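Local coordinates for BIFUNCTIONAL PROTEIN Proline utilization A (PutA) (Corynebacterium freiburgense, PDB 5UX5), which probably catalyses both steps of proline oxidation to glutamate, joining an FAD-dependent proline dehydrogenase and an NAD-dependent aldehyde dehydrogenase in one polypeptide, at residues A[188-191]-A[196-199]; A[198-203]-A[549-554]; A[988-993]-A[1017-1022]. All blocks are in the same frame, centred on the assembly; numbering follows the deposited sequence.

Contact 1. Residues A[188-191]-A[196-199]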
# COMPACT_ATOMS: atom_id res chain seq x y z
N ILE A 188 6.77 26.56 -6.63
CA ILE A 188 7.04 25.55 -5.60
C ILE A 188 5.76 24.74 -5.37
O ILE A 188 4.65 25.19 -5.68
CB ILE A 188 7.54 26.24 -4.31
CG1 ILE A 188 8.08 25.22 -3.29
CG2 ILE A 188 6.45 27.14 -3.71
CD1 ILE A 188 8.63 25.83 -2.04
N LYS A 189 5.92 23.52 -4.81
CA LYS A 189 4.80 22.62 -4.53
C LYS A 189 4.57 22.49 -3.03
O LYS A 189 5.53 22.40 -2.25
CB LYS A 189 5.03 21.21 -5.07
CG LYS A 189 5.21 21.09 -6.54
CD LYS A 189 5.05 19.66 -7.00
CE LYS A 189 6.26 18.78 -6.82
NZ LYS A 189 6.04 17.51 -7.64
N ALA A 190 3.30 22.32 -2.66
CA ALA A 190 2.92 22.06 -1.28
C ALA A 190 3.71 20.90 -0.70
O ALA A 190 4.18 20.97 0.44
CB ALA A 190 1.43 21.74 -1.19
N THR A 191 3.88 19.83 -1.48
CA THR A 191 4.60 18.70 -0.91
C THR A 191 6.09 18.95 -0.80
O THR A 191 6.78 18.15 -0.16
CB THR A 191 4.39 17.46 -1.75
OG1 THR A 191 5.07 17.64 -3.00
CG2 THR A 191 2.96 17.32 -2.02
N GLN A 196 5.57 14.48 3.82
CA GLN A 196 4.61 13.48 4.29
C GLN A 196 3.21 14.06 4.48
O GLN A 196 2.54 13.80 5.47
CB GLN A 196 5.09 12.83 5.60
CG GLN A 196 6.37 12.00 5.46
CD GLN A 196 6.96 11.53 6.80
OE1 GLN A 196 6.31 11.59 7.84
NE2 GLN A 196 8.19 11.05 6.76
N LEU A 197 2.78 14.88 3.52
CA LEU A 197 1.46 15.49 3.55
C LEU A 197 0.37 14.46 3.84
O LEU A 197 0.10 13.58 3.01
CB LEU A 197 1.19 16.22 2.24
CG LEU A 197 0.34 17.49 2.26
CD1 LEU A 197 0.68 18.38 3.46
CD2 LEU A 197 0.53 18.25 0.94
N ASN A 198 -0.23 14.54 5.02
CA ASN A 198 -1.25 13.58 5.45
C ASN A 198 -2.59 13.81 4.75
O ASN A 198 -3.28 14.78 5.08
CB ASN A 198 -1.43 13.69 6.95
CG ASN A 198 -2.47 12.72 7.49
OD1 ASN A 198 -3.08 11.91 6.76
ND2 ASN A 198 -2.66 12.79 8.81
N PRO A 199 -3.02 12.91 3.87
CA PRO A 199 -4.24 13.18 3.08
C PRO A 199 -5.52 13.20 3.89
O PRO A 199 -6.56 13.54 3.32
CB PRO A 199 -4.28 12.02 2.09
CG PRO A 199 -3.62 10.90 2.84
CD PRO A 199 -2.52 11.54 3.67
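A190, T191 and L197 meet in a beta-to-alpha connection of the proline dehydrogenase barrel, a TIM-barrel fold. Strand 185-189 runs in the barrel sheet, where I188 bonds through its backbone to N230 and D232. The chain then enters the short, weakly bonded helix 190-193 and a loop that leads to helix 202-221. L197 sits in that loop and points back at the start of the short helix. One branch of the leucine does the touching. Its CD2 methyl lies 3.9 Å from T191 CG2 and 4.2 Å from A190 CB. No hydrogen bond crosses between the two segments; the contact is made by methyl groups and buries about 102 Å². The backbones also come close here, with T191 CA and L197 CA 6.3 Å apart. The side chains of T191 and L197 cross at about a right angle. Helix 202-221 adds to this small cluster: L209 touches A190, and N205 touches L197. The T191 side chain is about 11 Å from the bound FAD, so this connection lies near the flavin site without reaching the cofactor. Just before L197, Q196 NE2 makes a hydrogen bond to A747 O of the aldehyde dehydrogenase part. With T191 chi1 at 70°, OG1 sits between the backbone N and the carbonyl carbon, and the CG2 methyl lies beside the backbone N, within touching distance of L197 CD2.

Contact 2. Residues A[198-203]-A[549-554]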
# COMPACT_ATOMS: atom_id res chain seq x y z
N ASN A 198 -0.23 14.54 5.02
CA ASN A 198 -1.25 13.58 5.45
C ASN A 198 -2.59 13.81 4.75
O ASN A 198 -3.28 14.78 5.08
CB ASN A 198 -1.43 13.69 6.95
CG ASN A 198 -2.47 12.72 7.49
OD1 ASN A 198 -3.08 11.91 6.76
ND2 ASN A 198 -2.66 12.79 8.81
N PRO A 199 -3.02 12.91 3.87
CA PRO A 199 -4.24 13.18 3.08
C PRO A 199 -5.52 13.20 3.89
O PRO A 199 -6.56 13.54 3.32
CB PRO A 199 -4.28 12.02 2.09
CG PRO A 199 -3.62 10.90 2.84
CD PRO A 199 -2.52 11.54 3.67
N TRP A 200 -5.50 12.82 5.16
CA TRP A 200 -6.73 12.81 5.95
C TRP A 200 -6.94 14.08 6.76
O TRP A 200 -8.01 14.25 7.35
CB TRP A 200 -6.76 11.61 6.90
CG TRP A 200 -6.89 10.31 6.15
CD1 TRP A 200 -5.88 9.50 5.75
CD2 TRP A 200 -8.10 9.69 5.72
NE1 TRP A 200 -6.38 8.41 5.10
CE2 TRP A 200 -7.75 8.50 5.06
CE3 TRP A 200 -9.46 10.03 5.83
CZ2 TRP A 200 -8.69 7.64 4.48
CZ3 TRP A 200 -10.40 9.17 5.26
CH2 TRP A 200 -10.01 7.99 4.59
N ASP A 201 -5.97 14.98 6.79
CA ASP A 201 -6.02 16.16 7.63
C ASP A 201 -5.87 17.39 6.74
O ASP A 201 -4.81 18.01 6.73
CB ASP A 201 -4.94 16.11 8.70
CG ASP A 201 -5.03 17.27 9.70
OD1 ASP A 201 -6.15 17.80 9.86
OD2 ASP A 201 -3.99 17.64 10.31
N ILE A 202 -6.93 17.72 5.99
CA ILE A 202 -6.83 18.87 5.09
C ILE A 202 -6.75 20.17 5.88
O ILE A 202 -5.93 21.02 5.56
CB ILE A 202 -7.99 18.89 4.08
CG1 ILE A 202 -7.67 19.84 2.94
CG2 ILE A 202 -9.28 19.35 4.68
CD1 ILE A 202 -8.62 19.76 1.80
N ASP A 203 -7.50 20.28 7.00
CA ASP A 203 -7.51 21.50 7.81
C ASP A 203 -6.13 21.77 8.39
O ASP A 203 -5.64 22.90 8.35
CB ASP A 203 -8.51 21.41 8.98
CG ASP A 203 -9.97 21.18 8.54
OD1 ASP A 203 -10.34 21.40 7.37
OD2 ASP A 203 -10.78 20.81 9.42
N THR A 549 -4.82 4.76 13.39
CA THR A 549 -5.20 5.84 12.50
C THR A 549 -6.18 5.33 11.44
O THR A 549 -6.31 4.13 11.22
CB THR A 549 -3.99 6.46 11.81
OG1 THR A 549 -3.37 5.50 10.93
CG2 THR A 549 -2.97 6.96 12.84
N ILE A 550 -6.89 6.27 10.81
CA ILE A 550 -7.72 5.91 9.66
C ILE A 550 -6.87 5.23 8.58
O ILE A 550 -7.29 4.23 7.96
CB ILE A 550 -8.43 7.14 9.11
CG1 ILE A 550 -9.37 7.73 10.15
CG2 ILE A 550 -9.23 6.79 7.91
CD1 ILE A 550 -10.29 8.78 9.54
N ALA A 551 -5.68 5.77 8.33
CA ALA A 551 -4.88 5.23 7.24
C ALA A 551 -4.54 3.77 7.48
O ALA A 551 -4.35 3.01 6.52
CB ALA A 551 -3.61 6.07 7.04
N GLU A 552 -4.48 3.35 8.74
CA GLU A 552 -4.22 1.97 9.09
C GLU A 552 -5.50 1.17 9.26
O GLU A 552 -5.59 0.02 8.83
CB GLU A 552 -3.40 1.90 10.39
CG GLU A 552 -1.97 2.41 10.27
CD GLU A 552 -1.04 1.43 9.58
OE1 GLU A 552 -1.35 0.22 9.60
OE2 GLU A 552 -0.00 1.87 9.04
N ALA A 553 -6.54 1.77 9.85
CA ALA A 553 -7.76 1.01 10.11
C ALA A 553 -8.59 0.77 8.84
O ALA A 553 -9.21 -0.28 8.71
CB ALA A 553 -8.58 1.72 11.18
N ASP A 554 -8.65 1.75 7.91
CA ASP A 554 -9.50 1.63 6.73
C ASP A 554 -9.15 0.46 5.81
O ASP A 554 -10.08 -0.25 5.39
CB ASP A 554 -9.51 2.96 5.97
CG ASP A 554 -10.49 2.98 4.78
OD1 ASP A 554 -11.73 2.87 5.00
OD2 ASP A 554 -10.02 3.16 3.63
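The indole of W200 takes the I550 CG2 methyl over one face and has N198 OD1 at its edge, in the ring plane. This is a CH-pi contact across the interface between the proline dehydrogenase barrel and the aldehyde dehydrogenase part. I550 CG2 stands 3.4 Å from the centroid of the W200 six-membered ring, only 6° off the ring normal. The methyl is therefore centred over the benzo ring and offset from the middle of the whole indole. I550 CD1 reaches the same ring at 4.0 Å from W200 CE3. The isoleucine chi1 of -62° sets CG1 beside its backbone N and turns CG2 anti to that N. A551 CB approaches W200 NE1 obliquely, at 4.1 Å. Helix 477-484 packs alongside: T479 and A483 touch W200, and A483 also touches I550.

Both segments hold a helix N-cap. D201 is the N-cap of helix 202-221, with OD1 accepting from G204 N. T549 is the N-cap of helix 550-574, and its OG1 accepts from E552 N at 3.3 Å. Residues N198 to D201 form a type I turn, closed by D201 N to N198 O. N198 also makes an Asx turn with W200, which helps fix the backbone that carries the indole. Its bond runs from W200 N to N198 OD1 at 3.0 Å, nearly straight at 170°, with the donor above the carbonyl plane of the amide.

Contact 3. Residues A[988-993]-A[1017-1022]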
# COMPACT_ATOMS: atom_id res chain seq x y z
N ASN A 988 6.14 -45.82 1.14
CA ASN A 988 6.45 -45.66 -0.28
C ASN A 988 5.63 -44.53 -0.90
O ASN A 988 6.13 -43.79 -1.76
CB ASN A 988 6.22 -46.98 -1.02
CG ASN A 988 7.30 -48.01 -0.74
OD1 ASN A 988 8.39 -47.69 -0.24
ND2 ASN A 988 7.01 -49.27 -1.07
N ARG A 989 4.38 -44.39 -0.48
CA ARG A 989 3.59 -43.27 -0.95
C ARG A 989 4.27 -41.95 -0.60
O ARG A 989 4.18 -40.99 -1.37
CB ARG A 989 2.18 -43.31 -0.36
CG ARG A 989 1.22 -42.39 -1.08
CD ARG A 989 1.26 -40.94 -0.57
NE ARG A 989 0.41 -40.08 -1.39
CZ ARG A 989 0.84 -39.46 -2.48
NH1 ARG A 989 2.10 -39.56 -2.87
NH2 ARG A 989 0.01 -38.74 -3.18
N LEU A 990 4.89 -41.87 0.59
CA LEU A 990 5.65 -40.68 0.95
C LEU A 990 6.96 -40.57 0.17
O LEU A 990 7.44 -39.46 -0.07
CB LEU A 990 5.92 -40.65 2.46
CG LEU A 990 4.77 -40.59 3.49
CD1 LEU A 990 5.28 -40.29 4.85
CD2 LEU A 990 3.71 -39.60 3.13
N LYS A 991 7.55 -41.68 -0.26
CA LYS A 991 8.78 -41.58 -1.06
C LYS A 991 8.46 -41.03 -2.45
O LYS A 991 9.24 -40.24 -3.00
CB LYS A 991 9.48 -42.95 -1.12
N LEU A 992 7.32 -41.43 -3.03
CA LEU A 992 6.80 -40.85 -4.26
C LEU A 992 6.69 -39.33 -4.17
O LEU A 992 7.08 -38.61 -5.08
CB LEU A 992 5.44 -41.45 -4.61
CG LEU A 992 5.35 -42.72 -5.45
CD1 LEU A 992 3.90 -43.18 -5.51
CD2 LEU A 992 5.88 -42.39 -6.83
N ALA A 993 6.02 -38.85 -3.12
CA ALA A 993 5.91 -37.41 -2.89
C ALA A 993 7.28 -36.76 -2.72
O ALA A 993 7.54 -35.68 -3.26
CB ALA A 993 5.06 -37.13 -1.66
N ARG A 1017 4.85 -36.66 9.88
CA ARG A 1017 3.80 -37.43 9.21
C ARG A 1017 3.61 -38.77 9.91
O ARG A 1017 4.58 -39.50 10.16
CB ARG A 1017 4.13 -37.66 7.74
CG ARG A 1017 2.95 -38.15 6.90
CD ARG A 1017 1.89 -37.07 6.81
NE ARG A 1017 0.78 -37.40 5.90
CZ ARG A 1017 -0.37 -37.96 6.26
NH1 ARG A 1017 -0.60 -38.29 7.53
NH2 ARG A 1017 -1.30 -38.20 5.35
N ALA A 1018 2.35 -39.10 10.23
CA ALA A 1018 2.00 -40.35 10.87
C ALA A 1018 1.62 -41.38 9.82
O ALA A 1018 0.78 -41.11 8.95
CB ALA A 1018 0.83 -40.17 11.83
N ILE A 1019 2.26 -42.54 9.88
CA ILE A 1019 1.89 -43.65 9.01
C ILE A 1019 1.58 -44.87 9.85
O ILE A 1019 2.16 -45.08 10.92
CB ILE A 1019 3.00 -43.94 7.96
CG1 ILE A 1019 4.26 -44.53 8.61
CG2 ILE A 1019 3.33 -42.69 7.17
CD1 ILE A 1019 5.23 -45.05 7.60
N GLY A 1020 0.67 -45.71 9.36
CA GLY A 1020 0.36 -46.96 10.02
C GLY A 1020 -0.91 -46.88 10.85
O GLY A 1020 -1.62 -45.87 10.89
N ASP A 1021 -1.20 -48.02 11.50
CA ASP A 1021 -2.42 -48.23 12.28
C ASP A 1021 -2.25 -47.93 13.75
O ASP A 1021 -3.24 -47.92 14.49
CB ASP A 1021 -2.91 -49.66 12.10
CG ASP A 1021 -3.15 -49.98 10.67
OD1 ASP A 1021 -3.96 -49.26 10.03
OD2 ASP A 1021 -2.49 -50.91 10.16
N ALA A 1022 -1.03 -47.76 14.20
CA ALA A 1022 -0.82 -47.47 15.60
C ALA A 1022 -1.11 -46.00 15.89
O ALA A 1022 -1.01 -45.14 15.01
CB ALA A 1022 0.61 -47.82 15.98
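L990 fits its CD1 methyl against R1017, in strand 1015-1018, and I1019, just past the end of that strand. CD1 lies 3.8 Å from R1017 CG and 3.9 Å from I1019 CG2. The second methyl, L990 CD2, is 4.1 Å from the same R1017 CG. Thus the leucine end straddles one methylene of the arginine. L990 has CG beside its backbone N, chi1 -61°, which sends the fork of the side chain from helix 984-997 to the strand. In R1017, CG is anti to the backbone N. The chain bends at chi2, 66°; CG faces L990 and the guanidinium group turns to other partners. That end is held by a salt bridge from NH2 to E1051 and by backbone oxygens of I1040, G1042 and P1043. A buried guanidinium is in this way well supplied with acceptors. In I1019, chi1 is 69°, which leaves CG2 beside the backbone N and facing L990 CD1. V979 of strand 965-980 touches both L990 and I1019 and adds to the apolar patch. Nearby, G1020 N makes a hydrogen bond to Q986 OE1, a residue of helix 984-997. Strand 965-980 runs parallel to strands 1000-1003 and 1015-1018, and helix 984-997 packs on strands 965-980 and 1015-1018, consistent with a Rossmann-like alpha/beta domain.

Overall arrangement
The chain passes through the contacts from the barrel to the C-terminal region. Contacts 1 and 2 share N198 and P199 and have centres 14 Å apart. Contact 1 lies within the connection from strand 185-189 to helix 202-221. Contact 2 takes the end of that connection and joins it to helix 550-574, about 350 residues later, so the two catalytic parts meet here. Contact 3 comes last, between helix 984-997 and strand 1015-1018. Its centre is 61 Å from contact 1 and 54 Å from contact 2, and it touches neither. Contacts 1 and 3 lie on opposite sides of the chain's centre, consistent with a chain built of several domains.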